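Local coordinates for ammonium transporter (Kuenenia stuttgartiensis, PDB 6EU6), which probably senses ammonium at the membrane as the transporter-like module of a sensor histidine kinase, helping to pass the signal across the bilayer, at residues T32-S37 against S268-I273; F218-F223 against A275-I280; L297-L302 against G330-L335. One frame throughout, in Å; residues are numbered along the deposited sequence.

Contact 1: T32-S37 against S268-I273; sequences TGFSQS and SLFTAI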
ATOM      1  N   THR A  32     -13.549  -4.920  -8.952  1.00 30.68           N
ATOM      2  CA  THR A  32     -13.095  -5.825  -9.972  1.00 29.12           C
ATOM      3  C   THR A  32     -13.300  -7.273  -9.447  1.00 35.45           C
ATOM      4  O   THR A  32     -13.863  -8.118 -10.121  1.00 33.09           O
ATOM      5  CB  THR A  32     -11.670  -5.575 -10.302  1.00 30.01           C
ATOM      6  OG1 THR A  32     -11.480  -4.253 -10.759  1.00 29.84           O
ATOM      7  CG2 THR A  32     -11.159  -6.566 -11.412  1.00 33.75           C
ATOM      8  N   GLY A  33     -12.916  -7.542  -8.200  1.00 32.86           N
ATOM      9  CA  GLY A  33     -13.139  -8.845  -7.618  1.00 32.52           C
ATOM     10  C   GLY A  33     -14.575  -9.329  -7.638  1.00 34.03           C
ATOM     11  O   GLY A  33     -14.872 -10.510  -7.905  1.00 33.36           O
ATOM     12  N   PHE A  34     -15.484  -8.425  -7.296  1.00 35.56           N
ATOM     13  CA  PHE A  34     -16.929  -8.704  -7.272  1.00 34.78           C
ATOM     14  C   PHE A  34     -17.539  -8.812  -8.705  1.00 32.54           C
ATOM     15  O   PHE A  34     -18.631  -9.213  -8.858  1.00 39.78           O
ATOM     16  CB  PHE A  34     -17.691  -7.624  -6.486  1.00 35.80           C
ATOM     17  CG  PHE A  34     -17.964  -7.976  -5.070  1.00 35.49           C
ATOM     18  CD1 PHE A  34     -16.981  -7.803  -4.094  1.00 40.61           C
ATOM     19  CD2 PHE A  34     -19.204  -8.445  -4.680  1.00 40.95           C
ATOM     20  CE1 PHE A  34     -17.223  -8.112  -2.774  1.00 39.88           C
ATOM     21  CE2 PHE A  34     -19.450  -8.765  -3.348  1.00 44.12           C
ATOM     22  CZ  PHE A  34     -18.452  -8.594  -2.391  1.00 45.10           C
ATOM     23  N   SER A  35     -16.816  -8.429  -9.709  1.00 37.28           N
ATOM     24  CA  SER A  35     -17.356  -8.361 -11.044  1.00 47.00           C
ATOM     25  C   SER A  35     -17.191  -9.720 -11.758  1.00 40.91           C
ATOM     26  O   SER A  35     -16.394 -10.580 -11.376  1.00 35.80           O
ATOM     27  CB  SER A  35     -16.673  -7.240 -11.840  1.00 49.65           C
ATOM     28  OG  SER A  35     -15.550  -7.651 -12.620  1.00 60.37           O
ATOM     29  N   GLN A  36     -17.946  -9.864 -12.817  1.00 35.40           N
ATOM     30  CA  GLN A  36     -17.741 -10.982 -13.706  1.00 33.64           C
ATOM     31  C   GLN A  36     -16.486 -10.692 -14.432  1.00 35.59           C
ATOM     32  O   GLN A  36     -16.189  -9.575 -14.762  1.00 35.44           O
ATOM     33  CB  GLN A  36     -18.927 -11.145 -14.657  1.00 32.47           C
ATOM     34  CG  GLN A  36     -20.263 -11.481 -13.919  1.00 33.34           C
ATOM     35  CD  GLN A  36     -21.351 -11.383 -14.984  1.00 37.77           C
ATOM     36  OE1 GLN A  36     -21.464 -12.218 -15.820  1.00 37.90           O
ATOM     37  NE2 GLN A  36     -21.990 -10.262 -15.047  1.00 42.67           N
ATOM     38  N   SER A  37     -15.701 -11.712 -14.606  1.00 35.26           N
ATOM     39  CA  SER A  37     -14.440 -11.630 -15.299  1.00 35.49           C
ATOM     40  C   SER A  37     -14.484 -10.885 -16.655  1.00 35.72           C
ATOM     41  O   SER A  37     -13.612 -10.048 -16.927  1.00 34.23           O
ATOM     42  CB  SER A  37     -13.868 -13.056 -15.394  1.00 39.52           C
ATOM     43  OG  SER A  37     -13.189 -13.135 -16.575  1.00 52.00           O
ATOM     44  N   SER A 268     -20.996 -11.669   1.640  1.00 30.48           N
ATOM     45  CA  SER A 268     -21.667 -11.100   2.806  1.00 32.76           C
ATOM     46  C   SER A 268     -20.683 -10.822   3.898  1.00 31.30           C
ATOM     47  O   SER A 268     -20.902  -9.906   4.677  1.00 29.15           O
ATOM     48  CB  SER A 268     -22.787 -12.023   3.306  1.00 34.79           C
ATOM     49  OG  SER A 268     -23.799 -11.960   2.345  1.00 37.58           O
ATOM     50  N   LEU A 269     -19.619 -11.633   4.019  1.00 29.79           N
ATOM     51  CA  LEU A 269     -18.604 -11.351   5.022  1.00 27.21           C
ATOM     52  C   LEU A 269     -17.912 -10.011   4.710  1.00 26.92           C
ATOM     53  O   LEU A 269     -17.685  -9.183   5.597  1.00 26.21           O
ATOM     54  CB  LEU A 269     -17.578 -12.465   5.060  1.00 28.44           C
ATOM     55  CG  LEU A 269     -16.352 -12.188   5.916  1.00 28.18           C
ATOM     56  CD1 LEU A 269     -16.730 -12.177   7.373  1.00 30.46           C
ATOM     57  CD2 LEU A 269     -15.300 -13.254   5.657  1.00 33.89           C
ATOM     58  N   PHE A 270     -17.578  -9.787   3.435  1.00 28.10           N
ATOM     59  CA  PHE A 270     -16.967  -8.502   3.054  1.00 26.65           C
ATOM     60  C   PHE A 270     -17.899  -7.364   3.299  1.00 25.80           C
ATOM     61  O   PHE A 270     -17.519  -6.326   3.873  1.00 26.01           O
ATOM     62  CB  PHE A 270     -16.616  -8.447   1.534  1.00 28.67           C
ATOM     63  CG  PHE A 270     -15.628  -9.514   1.055  1.00 29.54           C
ATOM     64  CD1 PHE A 270     -14.507  -9.805   1.738  1.00 32.19           C
ATOM     65  CD2 PHE A 270     -15.813 -10.129  -0.149  1.00 36.96           C
ATOM     66  CE1 PHE A 270     -13.604 -10.776   1.327  1.00 33.21           C
ATOM     67  CE2 PHE A 270     -14.922 -11.096  -0.583  1.00 38.68           C
ATOM     68  CZ  PHE A 270     -13.799 -11.389   0.148  1.00 35.01           C
ATOM     69  N   THR A 271     -19.159  -7.536   2.885  1.00 25.92           N
ATOM     70  CA  THR A 271     -20.176  -6.492   3.116  1.00 25.84           C
ATOM     71  C   THR A 271     -20.176  -6.065   4.572  1.00 26.43           C
ATOM     72  O   THR A 271     -20.243  -4.906   4.888  1.00 25.43           O
ATOM     73  CB  THR A 271     -21.571  -6.979   2.663  1.00 29.38           C
ATOM     74  OG1 THR A 271     -21.522  -7.225   1.281  1.00 30.18           O
ATOM     75  CG2 THR A 271     -22.658  -5.958   2.941  1.00 32.89           C
ATOM     76  N   ALA A 272     -20.178  -7.034   5.477  1.00 25.82           N
ATOM     77  CA  ALA A 272     -20.289  -6.712   6.842  1.00 27.44           C
ATOM     78  C   ALA A 272     -19.053  -5.934   7.379  1.00 27.32           C
ATOM     79  O   ALA A 272     -19.207  -5.012   8.170  1.00 26.06           O
ATOM     80  CB  ALA A 272     -20.533  -7.985   7.625  1.00 28.64           C
ATOM     81  N   ILE A 273     -17.831  -6.380   6.982  1.00 26.95           N
ATOM     82  CA  ILE A 273     -16.610  -5.739   7.372  1.00 27.30           C
ATOM     83  C   ILE A 273     -16.632  -4.282   6.928  1.00 24.65           C
ATOM     84  O   ILE A 273     -16.413  -3.388   7.726  1.00 24.15           O
ATOM     85  CB  ILE A 273     -15.381  -6.506   6.820  1.00 26.80           C
ATOM     86  CG1 ILE A 273     -15.312  -7.847   7.578  1.00 28.33           C
ATOM     87  CG2 ILE A 273     -14.150  -5.666   7.062  1.00 27.28           C
ATOM     88  CD1 ILE A 273     -14.372  -8.850   6.967  1.00 27.34           C
TER
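Two helices of the ammonium-transporter bundle, the long 2-34 and the short 266-280, approach each other here by way of a pair of aromatic side chains, Phe34 and Phe270, near the last turn of the first helix and the opening turns of the second. The backbones stay well apart: the nearest CA atoms, those of Phe34 and Phe270, are 10.3 Å from each other, and the rings alone bridge the distance. No hydrogen bond crosses the gap, and about 99 Å² of surface is buried, most of it from the two phenylalanines. The two rings touch by their rims, without either being stacked on the other, with their planes turned by 64° and their centroids 6.0 Å apart.

The side chain of Phe270 leaves its backbone toward helix 2-34. Phe34 leaves its backbone alongside the other helix, and a first torsion of -96°, well off a staggered value, carries the far end of its ring over to Phe270.

Around the pair, Phe34 also meets the ring of Tyr30, while Phe270 packs on Ala209, Thr210 and Thr213 of helix 206-226 and on Leu48 of the second subunit, so the contact lies close to the subunit interface. Next to Phe270, Ser268 OG and Thr271 OG1 bind the two carboxylate oxygens of Glu307, a two-point grip that ties this turn to helix 289-312. Between the rings themselves the touch falls on a single carbon of Phe270: CD2, which lies 3.6 Å from Phe34 CE1 and 3.8 Å from Phe34 CZ.

Contact 2: F218-F223 against A275-I280; sequences FGWFGF and AGLVAI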
ATOM      1  N   PHE A 218      -7.145  -0.576   5.696  1.00 27.53           N
ATOM      2  CA  PHE A 218      -5.945   0.223   5.864  1.00 27.72           C
ATOM      3  C   PHE A 218      -6.199   1.677   5.601  1.00 25.89           C
ATOM      4  O   PHE A 218      -5.911   2.503   6.421  1.00 28.78           O
ATOM      5  CB  PHE A 218      -4.887  -0.252   4.897  1.00 27.81           C
ATOM      6  CG  PHE A 218      -3.689   0.590   4.867  1.00 28.71           C
ATOM      7  CD1 PHE A 218      -2.651   0.377   5.778  1.00 31.48           C
ATOM      8  CD2 PHE A 218      -3.532   1.524   3.888  1.00 33.84           C
ATOM      9  CE1 PHE A 218      -1.498   1.135   5.721  1.00 31.41           C
ATOM     10  CE2 PHE A 218      -2.405   2.352   3.838  1.00 36.37           C
ATOM     11  CZ  PHE A 218      -1.375   2.154   4.761  1.00 37.23           C
ATOM     12  N   GLY A 219      -6.751   1.992   4.454  1.00 25.92           N
ATOM     13  CA  GLY A 219      -7.134   3.375   4.182  1.00 27.28           C
ATOM     14  C   GLY A 219      -8.051   4.040   5.183  1.00 29.34           C
ATOM     15  O   GLY A 219      -7.916   5.251   5.453  1.00 26.59           O
ATOM     16  N   TRP A 220      -8.992   3.268   5.731  1.00 29.05           N
ATOM     17  CA  TRP A 220      -9.946   3.809   6.735  1.00 25.88           C
ATOM     18  C   TRP A 220      -9.232   4.272   7.987  1.00 25.70           C
ATOM     19  O   TRP A 220      -9.729   5.156   8.683  1.00 28.67           O
ATOM     20  CB  TRP A 220     -11.080   2.788   7.083  1.00 25.97           C
ATOM     21  CG  TRP A 220     -12.338   3.173   6.473  1.00 26.59           C
ATOM     22  CD1 TRP A 220     -13.022   4.336   6.701  1.00 34.93           C
ATOM     23  CD2 TRP A 220     -13.132   2.417   5.542  1.00 26.85           C
ATOM     24  NE1 TRP A 220     -14.191   4.350   5.933  1.00 36.63           N
ATOM     25  CE2 TRP A 220     -14.298   3.182   5.252  1.00 34.13           C
ATOM     26  CE3 TRP A 220     -13.027   1.152   4.997  1.00 32.92           C
ATOM     27  CZ2 TRP A 220     -15.281   2.745   4.402  1.00 30.39           C
ATOM     28  CZ3 TRP A 220     -14.016   0.722   4.134  1.00 35.07           C
ATOM     29  CH2 TRP A 220     -15.127   1.532   3.847  1.00 34.63           C
ATOM     30  N   PHE A 221      -8.042   3.701   8.273  1.00 25.38           N
ATOM     31  CA  PHE A 221      -7.216   4.219   9.339  1.00 24.94           C
ATOM     32  C   PHE A 221      -6.867   5.691   9.159  1.00 26.69           C
ATOM     33  O   PHE A 221      -6.931   6.509  10.150  1.00 26.69           O
ATOM     34  CB  PHE A 221      -5.915   3.398   9.550  1.00 26.81           C
ATOM     35  CG  PHE A 221      -6.136   1.970  10.027  1.00 29.15           C
ATOM     36  CD1 PHE A 221      -7.191   1.632  10.880  1.00 29.95           C
ATOM     37  CD2 PHE A 221      -5.304   0.953   9.594  1.00 25.59           C
ATOM     38  CE1 PHE A 221      -7.364   0.323  11.295  1.00 29.75           C
ATOM     39  CE2 PHE A 221      -5.506  -0.361   9.992  1.00 27.17           C
ATOM     40  CZ  PHE A 221      -6.528  -0.652  10.857  1.00 28.30           C
ATOM     41  N   GLY A 222      -6.514   6.051   7.916  1.00 27.64           N
ATOM     42  CA  GLY A 222      -6.264   7.453   7.595  1.00 26.21           C
ATOM     43  C   GLY A 222      -7.556   8.262   7.569  1.00 27.27           C
ATOM     44  O   GLY A 222      -7.623   9.414   7.982  1.00 26.67           O
ATOM     45  N   PHE A 223      -8.581   7.655   7.011  1.00 27.73           N
ATOM     46  CA  PHE A 223      -9.897   8.328   6.916  1.00 28.09           C
ATOM     47  C   PHE A 223     -10.371   8.798   8.269  1.00 27.78           C
ATOM     48  O   PHE A 223     -10.681  10.002   8.466  1.00 28.36           O
ATOM     49  CB  PHE A 223     -10.840   7.319   6.269  1.00 32.92           C
ATOM     50  CG  PHE A 223     -11.962   7.921   5.514  1.00 26.67           C
ATOM     51  CD1 PHE A 223     -13.157   8.204   6.191  1.00 32.37           C
ATOM     52  CD2 PHE A 223     -11.933   7.990   4.161  1.00 28.95           C
ATOM     53  CE1 PHE A 223     -14.240   8.711   5.475  1.00 31.64           C
ATOM     54  CE2 PHE A 223     -12.984   8.570   3.446  1.00 30.85           C
ATOM     55  CZ  PHE A 223     -14.123   8.941   4.132  1.00 30.02           C
ATOM     56  N   ALA A 275     -19.193  -2.412   6.006  1.00 25.75           N
ATOM     57  CA  ALA A 275     -20.271  -1.689   6.703  1.00 25.69           C
ATOM     58  C   ALA A 275     -19.878  -1.287   8.106  1.00 27.50           C
ATOM     59  O   ALA A 275     -20.159  -0.191   8.551  1.00 25.94           O
ATOM     60  CB  ALA A 275     -21.565  -2.482   6.730  1.00 26.04           C
ATOM     61  N   GLY A 276     -19.144  -2.129   8.802  1.00 24.86           N
ATOM     62  CA  GLY A 276     -18.657  -1.728  10.094  1.00 24.57           C
ATOM     63  C   GLY A 276     -17.662  -0.605  10.082  1.00 24.01           C
ATOM     64  O   GLY A 276     -17.731   0.261  10.957  1.00 26.47           O
ATOM     65  N   LEU A 277     -16.757  -0.629   9.085  1.00 25.89           N
ATOM     66  CA  LEU A 277     -15.896   0.466   8.833  1.00 25.09           C
ATOM     67  C   LEU A 277     -16.660   1.773   8.581  1.00 22.51           C
ATOM     68  O   LEU A 277     -16.340   2.795   9.167  1.00 25.36           O
ATOM     69  CB  LEU A 277     -14.881   0.134   7.768  1.00 23.80           C
ATOM     70  CG  LEU A 277     -13.799  -0.889   8.251  1.00 25.80           C
ATOM     71  CD1 LEU A 277     -13.166  -1.650   7.088  1.00 27.97           C
ATOM     72  CD2 LEU A 277     -12.713  -0.250   9.115  1.00 26.15           C
ATOM     73  N   VAL A 278     -17.639   1.706   7.726  1.00 22.99           N
ATOM     74  CA  VAL A 278     -18.453   2.876   7.381  1.00 26.00           C
ATOM     75  C   VAL A 278     -19.094   3.401   8.668  1.00 25.87           C
ATOM     76  O   VAL A 278     -18.972   4.573   8.994  1.00 25.43           O
ATOM     77  CB  VAL A 278     -19.491   2.549   6.312  1.00 24.00           C
ATOM     78  CG1 VAL A 278     -20.555   3.649   6.262  1.00 26.67           C
ATOM     79  CG2 VAL A 278     -18.827   2.391   4.921  1.00 26.54           C
ATOM     80  N   ALA A 279     -19.640   2.503   9.482  1.00 25.38           N
ATOM     81  CA  ALA A 279     -20.370   2.937  10.653  1.00 26.68           C
ATOM     82  C   ALA A 279     -19.512   3.622  11.675  1.00 27.18           C
ATOM     83  O   ALA A 279     -19.891   4.693  12.236  1.00 25.24           O
ATOM     84  CB  ALA A 279     -21.117   1.780  11.284  1.00 26.63           C
ATOM     85  N   ILE A 280     -18.315   3.063  11.901  1.00 24.98           N
ATOM     86  CA  ILE A 280     -17.424   3.617  12.910  1.00 24.09           C
ATOM     87  C   ILE A 280     -16.828   4.969  12.494  1.00 27.67           C
ATOM     88  O   ILE A 280     -16.387   5.733  13.326  1.00 26.61           O
ATOM     89  CB  ILE A 280     -16.344   2.622  13.332  1.00 27.34           C
ATOM     90  CG1 ILE A 280     -15.792   2.997  14.672  1.00 26.46           C
ATOM     91  CG2 ILE A 280     -15.184   2.598  12.307  1.00 27.30           C
ATOM     92  CD1 ILE A 280     -16.778   2.835  15.808  1.00 30.93           C
TER
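Trp220 lays one face of its indole over Leu277, whose CB sits 3.6 Å from the centroid of the six-membered ring and 18° off its normal, a clear CH-pi contact. Leu277 CD1 also comes to 3.5 Å from Trp220 CE3, beyond that rim of the ring. Val278 joins obliquely, its CG2 3.6 Å from Trp220 CZ2. With CG beside its backbone N (chi1 -71°), Leu277 brings CD1 to the CE3 side of the indole and CD2 toward Trp220 CB. At the pyrrole edge, Trp220 NE1 stands 4.0 Å above the plane of the Phe223 ring, toward its rim. Shrinking Trp220 to an alanine would probably leave Leu277 CB and Val278 CG2 without the surface they pack on and open a gap between the two helices.

Farther out, Trp220 and Phe223 both meet the ring of His171, and Phe223 stacks on Phe103, consistent with the phenylalanine gate and histidine-lined pore of Amt proteins. The contact thus joins helix 206-226 to helix 266-280 deep in the bundle, with Met23 of helix 2-34 against Trp220 and Thr242 of helix 234-261 against Leu277.

Contact 3: L297-L302 against G330-L335; sequences LITGIL and GVIGTL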
ATOM      1  N   LEU A 297     -20.574  -5.164  15.683  1.00 28.93           N
ATOM      2  CA  LEU A 297     -21.451  -6.322  15.802  1.00 34.85           C
ATOM      3  C   LEU A 297     -22.849  -6.021  15.267  1.00 31.57           C
ATOM      4  O   LEU A 297     -23.372  -6.702  14.376  1.00 33.39           O
ATOM      5  CB  LEU A 297     -21.502  -6.716  17.240  1.00 38.04           C
ATOM      6  CG  LEU A 297     -22.489  -7.773  17.712  1.00 56.70           C
ATOM      7  CD1 LEU A 297     -22.067  -8.130  19.147  1.00 57.35           C
ATOM      8  CD2 LEU A 297     -23.958  -7.345  17.661  1.00 58.89           C
ATOM      9  N   ILE A 298     -23.409  -4.936  15.716  1.00 30.52           N
ATOM     10  CA  ILE A 298     -24.725  -4.532  15.282  1.00 32.47           C
ATOM     11  C   ILE A 298     -24.754  -4.193  13.774  1.00 33.33           C
ATOM     12  O   ILE A 298     -25.651  -4.608  13.037  1.00 31.49           O
ATOM     13  CB  ILE A 298     -25.130  -3.279  16.043  1.00 34.08           C
ATOM     14  CG1 ILE A 298     -25.406  -3.589  17.503  1.00 37.52           C
ATOM     15  CG2 ILE A 298     -26.396  -2.647  15.403  1.00 37.14           C
ATOM     16  CD1 ILE A 298     -25.440  -2.296  18.352  1.00 39.85           C
ATOM     17  N   THR A 299     -23.729  -3.446  13.311  1.00 32.36           N
ATOM     18  CA  THR A 299     -23.688  -3.046  11.912  1.00 32.42           C
ATOM     19  C   THR A 299     -23.468  -4.232  10.998  1.00 27.37           C
ATOM     20  O   THR A 299     -24.089  -4.337   9.937  1.00 29.36           O
ATOM     21  CB  THR A 299     -22.603  -1.992  11.644  1.00 30.95           C
ATOM     22  OG1 THR A 299     -22.766  -0.898  12.552  1.00 30.54           O
ATOM     23  CG2 THR A 299     -22.596  -1.518  10.126  1.00 32.95           C
ATOM     24  N   GLY A 300     -22.607  -5.138  11.390  1.00 32.47           N
ATOM     25  CA  GLY A 300     -22.332  -6.303  10.588  1.00 32.73           C
ATOM     26  C   GLY A 300     -23.599  -7.117  10.203  1.00 37.12           C
ATOM     27  O   GLY A 300     -23.851  -7.431   9.047  1.00 34.71           O
ATOM     28  N   ILE A 301     -24.360  -7.507  11.204  1.00 36.29           N
ATOM     29  CA  ILE A 301     -25.627  -8.199  11.020  1.00 34.17           C
ATOM     30  C   ILE A 301     -26.639  -7.322  10.263  1.00 29.45           C
ATOM     31  O   ILE A 301     -27.257  -7.790   9.322  1.00 33.59           O
ATOM     32  CB  ILE A 301     -26.165  -8.613  12.407  1.00 36.59           C
ATOM     33  CG1 ILE A 301     -25.243  -9.701  12.969  1.00 42.62           C
ATOM     34  CG2 ILE A 301     -27.586  -9.125  12.361  1.00 40.24           C
ATOM     35  CD1 ILE A 301     -25.338  -9.802  14.458  1.00 47.82           C
ATOM     36  N   LEU A 302     -26.850  -6.083  10.679  1.00 28.62           N
ATOM     37  CA  LEU A 302     -27.888  -5.293  10.034  1.00 29.42           C
ATOM     38  C   LEU A 302     -27.547  -5.044   8.567  1.00 34.63           C
ATOM     39  O   LEU A 302     -28.456  -4.928   7.690  1.00 31.07           O
ATOM     40  CB  LEU A 302     -28.111  -3.967  10.721  1.00 31.68           C
ATOM     41  CG  LEU A 302     -28.696  -4.043  12.138  1.00 34.21           C
ATOM     42  CD1 LEU A 302     -28.881  -2.656  12.718  1.00 35.66           C
ATOM     43  CD2 LEU A 302     -30.044  -4.683  12.020  1.00 35.70           C
ATOM     44  N   GLY A 330     -23.850   3.754   6.763  1.00 25.76           N
ATOM     45  CA  GLY A 330     -23.626   5.104   7.229  1.00 28.30           C
ATOM     46  C   GLY A 330     -24.786   5.517   8.123  1.00 27.39           C
ATOM     47  O   GLY A 330     -24.592   6.233   9.085  1.00 25.88           O
ATOM     48  N   VAL A 331     -25.996   5.115   7.776  1.00 26.44           N
ATOM     49  CA  VAL A 331     -27.157   5.447   8.614  1.00 29.64           C
ATOM     50  C   VAL A 331     -26.984   4.859  10.028  1.00 28.96           C
ATOM     51  O   VAL A 331     -27.096   5.564  11.033  1.00 30.73           O
ATOM     52  CB  VAL A 331     -28.438   4.902   8.032  1.00 29.12           C
ATOM     53  CG1 VAL A 331     -29.562   4.931   9.068  1.00 31.79           C
ATOM     54  CG2 VAL A 331     -28.787   5.638   6.750  1.00 29.12           C
ATOM     55  N   ILE A 332     -26.594   3.595  10.080  1.00 29.63           N
ATOM     56  CA  ILE A 332     -26.422   2.955  11.336  1.00 29.53           C
ATOM     57  C   ILE A 332     -25.339   3.629  12.182  1.00 31.15           C
ATOM     58  O   ILE A 332     -25.534   3.906  13.391  1.00 28.54           O
ATOM     59  CB  ILE A 332     -26.072   1.446  11.170  1.00 30.73           C
ATOM     60  CG1 ILE A 332     -27.168   0.709  10.450  1.00 35.94           C
ATOM     61  CG2 ILE A 332     -25.704   0.855  12.520  1.00 33.91           C
ATOM     62  CD1 ILE A 332     -26.755  -0.609   9.829  1.00 36.65           C
ATOM     63  N   GLY A 333     -24.172   3.894  11.597  1.00 29.87           N
ATOM     64  CA  GLY A 333     -23.145   4.571  12.360  1.00 28.43           C
ATOM     65  C   GLY A 333     -23.580   5.966  12.822  1.00 27.21           C
ATOM     66  O   GLY A 333     -23.265   6.437  13.922  1.00 25.55           O
ATOM     67  N   THR A 334     -24.260   6.691  11.928  1.00 26.91           N
ATOM     68  CA  THR A 334     -24.638   8.048  12.224  1.00 27.17           C
ATOM     69  C   THR A 334     -25.639   8.040  13.418  1.00 29.85           C
ATOM     70  O   THR A 334     -25.530   8.893  14.365  1.00 32.85           O
ATOM     71  CB  THR A 334     -25.193   8.675  10.960  1.00 30.64           C
ATOM     72  OG1 THR A 334     -24.123   8.742   9.949  1.00 27.81           O
ATOM     73  CG2 THR A 334     -25.800  10.103  11.260  1.00 30.92           C
ATOM     74  N   LEU A 335     -26.617   7.113  13.392  1.00 30.04           N
ATOM     75  CA  LEU A 335     -27.557   6.969  14.542  1.00 32.75           C
ATOM     76  C   LEU A 335     -26.849   6.555  15.833  1.00 32.79           C
ATOM     77  O   LEU A 335     -27.163   7.057  16.915  1.00 35.27           O
ATOM     78  CB  LEU A 335     -28.683   6.015  14.230  1.00 30.52           C
ATOM     79  CG  LEU A 335     -29.572   6.444  13.087  1.00 31.33           C
ATOM     80  CD1 LEU A 335     -30.532   5.306  12.836  1.00 31.64           C
ATOM     81  CD2 LEU A 335     -30.308   7.743  13.402  1.00 33.94           C
TER
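Ile332, which meets Thr299 and Leu302 across this helix pair, rides on a turn whose telling flat group is a peptide: the Gly330 carbonyl takes Thr334 N from one face of its plane and Thr334 OG1 from the other. The hydroxyl bond is short, 2.7 Å from Thr334 OG1 to Gly330 O, and tilted 33° from the carbonyl plane, with a C=O to donor angle of 146°. Two bonds grip the one oxygen, and OG1, also hydrogen-bonded to Thr168 OG1, is thereby held in its rotamer.

Across the contact there are no rings and no hydrogen bonds; the work is done by the two branches of Ile332. Its CG2, set anti to the backbone N, touches Thr299 OG1 at 3.4 Å. Its other branch lies beside that N (chi1 -61°) and, extended, carries CD1 to 3.7 Å from Leu302 CB. The same methyl stands 4.1 Å from Leu302 CD1, so Ile332 comes across Thr299 with one arm and Leu302 with the other, one helical turn on. The hydroxyl that meets CG2 is not left without a polar mate: Thr299 OG1 is hydrogen-bonded to Ile295 O one turn back in its own helix. The backbones run close, with the CA atoms of Thr299 and Ile332 6.6 Å apart.

Leu302 lies on the surface, Thr299 is buried, and Ile332 falls between. Helix 289-312 thus leans on helix 322-340 at the edge of the bundle, with Ala275 and Ala279 of helix 266-280 against Thr299, and helices 167-185 and 353-385 against Val331 and Thr334 of the second helix.

Contacts 1 and 2 are fully buried and share helix 266-280, about 17 Å apart between centres; both also lie within reach of the second subunit. Contact 3 is only partly buried, and no other chain touches it. The chemistry changes accordingly: aromatic rims in contact 1, an indole face on aliphatic carbons in contact 2, and aliphatic branches with one threonine hydroxyl in contact 3, running from a buried Thr299 out to Leu302 on the surface. Contacts 2 and 3 sit nearest each other, about 13 Å between centres, and touch directly, with Val278 against Gly330 and Ala279 against both Thr299 and Gly333. Contact 1 reaches contact 3 through Ala272 and Gly300.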